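Side-chain contacts in NudC domain-containing protein 2 (Mus musculus, PDB 2RH0), which probably helps to regulate the LIS1/dynein pathway by stabilising LIS1 together with the Hsp90 chaperone: residues 106-109 with 110-113; 122-125 with 126-130; 30-33 with 34-37. One frame throughout, in Å; residues are numbered along the deposited sequence. Where two conformers were deposited one is given.

How the contacts relate
Along the chain the order is contact 3, contact 1, contact 2. Contact 3 is a turn in the CS domain, in the loop between strands 24-30 and 40-44, which belong to different antiparallel sheets. The other two share helix 109-127: contact 1 starts it just after strand 104-106, and contact 2 ends it, their centres about 24 Å apart. Contact 3 lies on the opposite side of the chain's centre from both, with centres about 34 Å from contact 1 and about 39 Å from contact 2. None touches another, yet all three touch the second subunit, so both the sheet-bearing part and the C-terminal helix contribute to the dimer.

Contact 1. Residues 106-109 with 110-113; sequences AADP and WVQD
Asp108 turns its carboxylate back over the first turn of the helix, where the backbone N-H groups have no preceding carbonyls to bond. Asp108 OD1 accepts from Val111 N at 2.9 Å in a nearly straight bond (168°), the donor standing above the carboxylate plane. Asp108 OD1 also takes a weak, bent bond from Trp110 N at 2.8 Å. The first torsion, chi1 75°, sets CG between the backbone N and carbonyl carbon and thereby swings OD1 over these amides. The negative charge would also suit the positive end of the helix dipole.

Pro109 fits the first helical position because it has no N-H to satisfy there, and Pro109 O accepts from Asp113 N at 3.1 Å. Regular helical bonding begins as Gln112 N reaches Asp108 O at 2.9 Å. Gln112 sends its extended side chain back toward the residues before the helix: Gln112 NE2 gives a straight bond (171°) to Ala107 O at 2.8 Å, which lies almost in the amide plane. That carbonyl precedes the helix, and a long amide suits the span. On the buried side, small Ala107 sets CB against Val111 CG1 at 3.7 Å. Ala107 is tied by its backbone to Thr98, while Trp110 packs on Leu121 of the second subunit. Together this is a classic aspartate N-cap, here opening the helix that follows strand 104-106.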
# COMPACT_ATOMS: atom_id res chain seq x y z
N ALA A 106 10.20 11.05 6.49
CA ALA A 106 9.66 10.83 7.79
C ALA A 106 8.14 10.62 7.67
O ALA A 106 7.50 11.22 6.84
CB ALA A 106 9.93 12.04 8.68
N ALA A 107 7.62 9.77 8.53
CA ALA A 107 6.19 9.55 8.67
C ALA A 107 5.67 10.66 9.55
O ALA A 107 6.29 10.99 10.50
CB ALA A 107 5.94 8.21 9.33
N ASP A 108 4.53 11.24 9.22
CA ASP A 108 3.90 12.18 10.16
C ASP A 108 3.48 11.42 11.40
O ASP A 108 3.48 10.20 11.40
CB ASP A 108 2.74 12.96 9.52
CG ASP A 108 1.47 12.14 9.35
OD1 ASP A 108 1.04 11.36 10.23
OD2 ASP A 108 0.85 12.37 8.30
N PRO A 109 3.15 12.13 12.49
CA PRO A 109 2.86 11.47 13.74
C PRO A 109 1.78 10.41 13.74
O PRO A 109 1.86 9.45 14.49
CB PRO A 109 2.48 12.63 14.65
CG PRO A 109 3.19 13.78 14.07
CD PRO A 109 3.09 13.59 12.63
N TRP A 110 0.76 10.59 12.91
CA TRP A 110 -0.32 9.62 12.83
C TRP A 110 0.12 8.36 12.10
O TRP A 110 -0.19 7.27 12.55
CB TRP A 110 -1.52 10.23 12.16
CG TRP A 110 -2.06 11.25 13.06
CD1 TRP A 110 -1.96 12.60 12.94
CD2 TRP A 110 -2.73 10.99 14.29
NE1 TRP A 110 -2.57 13.20 14.01
CE2 TRP A 110 -3.06 12.23 14.86
CE3 TRP A 110 -3.11 9.82 14.97
CZ2 TRP A 110 -3.74 12.34 16.07
CZ3 TRP A 110 -3.79 9.93 16.18
CH2 TRP A 110 -4.09 11.18 16.71
N VAL A 111 0.82 8.52 10.98
CA VAL A 111 1.33 7.38 10.24
C VAL A 111 2.35 6.62 11.11
O VAL A 111 2.43 5.40 11.09
CB VAL A 111 1.94 7.84 8.92
CG1 VAL A 111 2.72 6.75 8.26
CG2 VAL A 111 0.83 8.41 7.99
N GLN A 112 3.09 7.34 11.92
CA GLN A 112 4.06 6.70 12.83
C GLN A 112 3.30 5.85 13.82
O GLN A 112 3.78 4.79 14.23
CB GLN A 112 4.83 7.73 13.63
CG GLN A 112 5.75 8.59 12.84
CD GLN A 112 6.69 9.49 13.74
OE1 GLN A 112 6.94 9.22 14.92
NE2 GLN A 112 7.20 10.54 13.14
N ASP A 113 2.13 6.35 14.25
CA ASP A 113 1.33 5.64 15.24
C ASP A 113 0.72 4.39 14.59
O ASP A 113 0.68 3.34 15.24
CB ASP A 113 0.25 6.53 15.92
CG ASP A 113 -0.52 5.75 16.99
OD1 ASP A 113 0.15 5.29 17.92
OD2 ASP A 113 -1.73 5.51 16.85

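Contact 2. Residues 122-125 with 126-130; sequences ERFQ and KENPG
Arg123 and Glu127 form an i to i+4 salt bridge on the last turn of the α-helix, with Lys126 laid beside them. The arginine leaves the backbone with CG anti to N (chi1 -174°) and then bends at chi2 and chi3, which brings its head round to the glutamate. Glu127 stretches an extended chain to meet it. Arg123 NE and Glu127 OE2 come to 2.9 Å, but the bond is weak and bent, and the guanidinium and carboxylate planes stand 64° apart. The pairing is therefore oblique, with Glu127 CG lying at the guanidinium edge.

One face of the guanidinium is covered by the aliphatic part of Lys126, whose CD sits 3.8 Å above the plane, over its centre. A lysine suits this place because its methylenes can lie against the flat cation, although the amine ends level with NH1 and NH2, still close to the guanidinium. The price is Lys126 NZ at 3.7 Å from Arg123 NH1, a like-charge approach that the glutamate probably offsets. With an alanine at Arg123, the Glu127 carboxylate would probably lose its ionic mate and Lys126 CD the flat surface it packs against.

Further round the helix, the Phe124 ring has the side-chain amide of Asn128 over one face, the two planes about 39° apart. Phe124 also touches Phe133, and Gln125 packs on Trp110 of the second subunit.

The backbone repeats the i to i+4 spacing: Glu127 N donates to Arg123 O at 2.9 Å. Helical conformation is lost at Asn128, whose N makes a weak bond to Phe124 O at 3.0 Å and a longer weak one to Gln125 O at 3.4 Å.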
# COMPACT_ATOMS: atom_id res chain seq x y z
N GLU A 122 1.90 -7.37 15.29
CA GLU A 122 2.70 -8.45 14.72
C GLU A 122 3.42 -9.18 15.85
O GLU A 122 3.51 -10.39 15.88
CB GLU A 122 3.75 -7.88 13.75
CG GLU A 122 4.44 -8.92 12.87
CD GLU A 122 5.65 -8.35 12.09
OE1 GLU A 122 5.71 -7.12 11.88
OE2 GLU A 122 6.53 -9.13 11.67
N ARG A 123 3.95 -8.42 16.77
CA ARG A 123 4.72 -8.94 17.90
C ARG A 123 3.80 -9.71 18.85
O ARG A 123 4.16 -10.76 19.35
CB ARG A 123 5.36 -7.78 18.64
CG ARG A 123 6.31 -8.19 19.75
CD ARG A 123 7.56 -8.80 19.11
NE ARG A 123 7.96 -10.07 19.70
CZ ARG A 123 9.12 -10.67 19.47
NH1 ARG A 123 10.01 -10.11 18.66
NH2 ARG A 123 9.39 -11.83 20.05
N PHE A 124 2.62 -9.17 19.09
CA PHE A 124 1.64 -9.79 19.96
C PHE A 124 1.27 -11.16 19.36
O PHE A 124 1.27 -12.17 20.05
CB PHE A 124 0.40 -8.88 20.12
CG PHE A 124 -0.52 -9.30 21.22
CD1 PHE A 124 -0.15 -9.14 22.54
CD2 PHE A 124 -1.73 -9.88 20.94
CE1 PHE A 124 -0.98 -9.55 23.58
CE2 PHE A 124 -2.57 -10.29 21.96
CZ PHE A 124 -2.19 -10.12 23.28
N GLN A 125 0.99 -11.20 18.07
CA GLN A 125 0.67 -12.43 17.38
C GLN A 125 1.80 -13.43 17.47
O GLN A 125 1.56 -14.60 17.73
CB GLN A 125 0.29 -12.15 15.91
CG GLN A 125 -1.09 -11.43 15.82
CD GLN A 125 -1.43 -10.82 14.46
OE1 GLN A 125 -0.55 -10.50 13.66
NE2 GLN A 125 -2.71 -10.62 14.22
N LYS A 126 3.02 -13.00 17.26
CA LYS A 126 4.19 -13.88 17.37
C LYS A 126 4.41 -14.44 18.81
O LYS A 126 4.86 -15.57 18.99
CB LYS A 126 5.42 -13.12 16.92
CG LYS A 126 6.63 -13.95 16.69
CD LYS A 126 7.89 -13.10 16.73
CE LYS A 126 9.13 -13.98 16.58
NZ LYS A 126 10.41 -13.23 16.76
N GLU A 127 4.10 -13.64 19.83
CA GLU A 127 4.31 -14.08 21.22
C GLU A 127 3.15 -14.91 21.77
O GLU A 127 3.27 -15.53 22.83
CB GLU A 127 4.62 -12.86 22.11
CG GLU A 127 6.01 -12.30 21.76
CD GLU A 127 6.46 -11.05 22.53
OE1 GLU A 127 5.59 -10.36 23.12
OE2 GLU A 127 7.70 -10.76 22.50
N ASN A 128 2.03 -14.93 21.04
CA ASN A 128 0.85 -15.67 21.43
C ASN A 128 0.33 -16.47 20.23
O ASN A 128 -0.80 -16.25 19.79
CB ASN A 128 -0.20 -14.69 21.90
CG ASN A 128 0.31 -13.84 23.01
OD1 ASN A 128 0.83 -12.75 22.77
ND2 ASN A 128 0.21 -14.33 24.24
N PRO A 129 1.16 -17.39 19.69
CA PRO A 129 0.77 -18.11 18.46
C PRO A 129 -0.55 -18.92 18.55
O PRO A 129 -1.23 -19.14 17.54
CB PRO A 129 1.98 -18.99 18.19
CG PRO A 129 2.72 -19.07 19.50
CD PRO A 129 2.47 -17.83 20.20
N GLY A 130 -0.93 -19.32 19.76
CA GLY A 130 -2.15 -20.08 20.01
C GLY A 130 -3.46 -19.34 19.84
O GLY A 130 -4.49 -19.97 19.66

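Contact 3. Residues 30-33 with 34-37; sequences QVPP and GTRA
Thr35 closes a tight turn by folding its side chain back on Pro32 and Val31. Thr35 CB already lies 3.2 Å from Pro32 O and 3.8 Å from Val31 CG2. From there the two branches part. With chi1 at -55°, OG1 sits beside the residue's own backbone N, and this places the hydroxyl and the amide close enough together to serve one acceptor. Thr35 OG1 donates to Pro32 O at a notably short 2.5 Å, a length not to be pressed too far. Thr35 OG1 also lies 3.5 Å from Pro32 CD and 3.7 Å from Val31 CG2, so carbon atoms lie beside it. The other branch, Thr35 CG2, points anti to N and meets Val31 CG2 at 4.1 Å, the two side chains crossing at about a right angle. A β-branched residue with one polar and one apolar arm suits this place, since each arm finds its own kind of neighbour.

The backbone completes a type I β turn from Pro32 to Thr35: Thr35 N donates to Pro32 O at 3.0 Å. Pro33 suits the second position of the turn because its ring restricts phi to the value needed (-63°), and Gly34 follows it at the third.

Val31 and Thr35 both rest on Val53 and Leu76, joining the turn to strands 48-53 and 73-77. At the dimer interface, Pro33 O and Thr35 O both accept from Lys80 NZ of the second subunit.

Chemically, Pro32 O is gripped twice by one residue, amide and hydroxyl arriving from the same face of the carbonyl plane. The hydroxyl of a largely buried threonine thus finds its acceptor within the turn itself, and the pair of bonds probably limits rotation about the threonine's first torsion.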
# COMPACT_ATOMS: atom_id res chain seq x y z
N GLN A 30 -3.53 -6.33 -10.34
CA GLN A 30 -2.35 -6.64 -11.14
C GLN A 30 -2.74 -7.32 -12.44
O GLN A 30 -3.59 -8.19 -12.46
CB GLN A 30 -1.38 -7.53 -10.37
CG GLN A 30 -0.74 -6.81 -9.17
CD GLN A 30 0.15 -5.67 -9.58
OE1 GLN A 30 1.00 -5.84 -10.46
NE2 GLN A 30 -0.02 -4.49 -8.96
N VAL A 31 -2.16 -6.86 -13.53
CA VAL A 31 -2.42 -7.47 -14.83
C VAL A 31 -1.08 -7.79 -15.50
O VAL A 31 -0.04 -7.25 -15.09
CB VAL A 31 -3.33 -6.57 -15.73
CG1 VAL A 31 -4.68 -6.39 -15.05
CG2 VAL A 31 -2.70 -5.20 -16.04
N PRO A 32 -1.09 -8.70 -16.48
CA PRO A 32 0.15 -8.99 -17.19
C PRO A 32 0.74 -7.73 -17.83
O PRO A 32 -0.01 -6.83 -18.24
CB PRO A 32 -0.26 -10.03 -18.22
CG PRO A 32 -1.44 -10.70 -17.59
CD PRO A 32 -2.19 -9.58 -16.91
N PRO A 33 2.08 -7.66 -17.91
CA PRO A 33 2.75 -6.44 -18.36
C PRO A 33 2.45 -6.01 -19.81
O PRO A 33 2.59 -4.82 -20.15
CB PRO A 33 4.24 -6.78 -18.20
CG PRO A 33 4.27 -7.98 -17.29
CD PRO A 33 3.06 -8.73 -17.64
N GLY A 34 2.04 -6.96 -20.66
CA GLY A 34 1.66 -6.62 -22.03
C GLY A 34 0.20 -6.20 -22.21
O GLY A 34 -0.27 -6.05 -23.33
N THR A 35 -0.52 -6.02 -21.10
CA THR A 35 -1.92 -5.64 -21.18
C THR A 35 -2.06 -4.26 -21.74
O THR A 35 -1.29 -3.35 -21.38
CB THR A 35 -2.56 -5.70 -19.79
OG1 THR A 35 -2.34 -7.01 -19.26
CG2 THR A 35 -4.11 -5.38 -19.85
N ARG A 36 -3.07 -4.07 -22.60
CA ARG A 36 -3.33 -2.80 -23.25
C ARG A 36 -4.74 -2.41 -22.92
O ARG A 36 -5.58 -3.28 -22.66
CB ARG A 36 -3.23 -2.96 -24.76
CG ARG A 36 -1.93 -3.58 -25.27
CD ARG A 36 -2.06 -4.16 -26.71
NE ARG A 36 -3.03 -5.26 -26.77
CZ ARG A 36 -3.33 -5.95 -27.88
NH1 ARG A 36 -2.73 -5.68 -29.03
NH2 ARG A 36 -4.25 -6.92 -27.83
N ALA A 37 -5.03 -1.12 -22.96
CA ALA A 37 -6.40 -0.63 -22.65
C ALA A 37 -7.47 -1.34 -23.47
O ALA A 37 -8.63 -1.58 -23.00
CB ALA A 37 -6.49 0.89 -22.83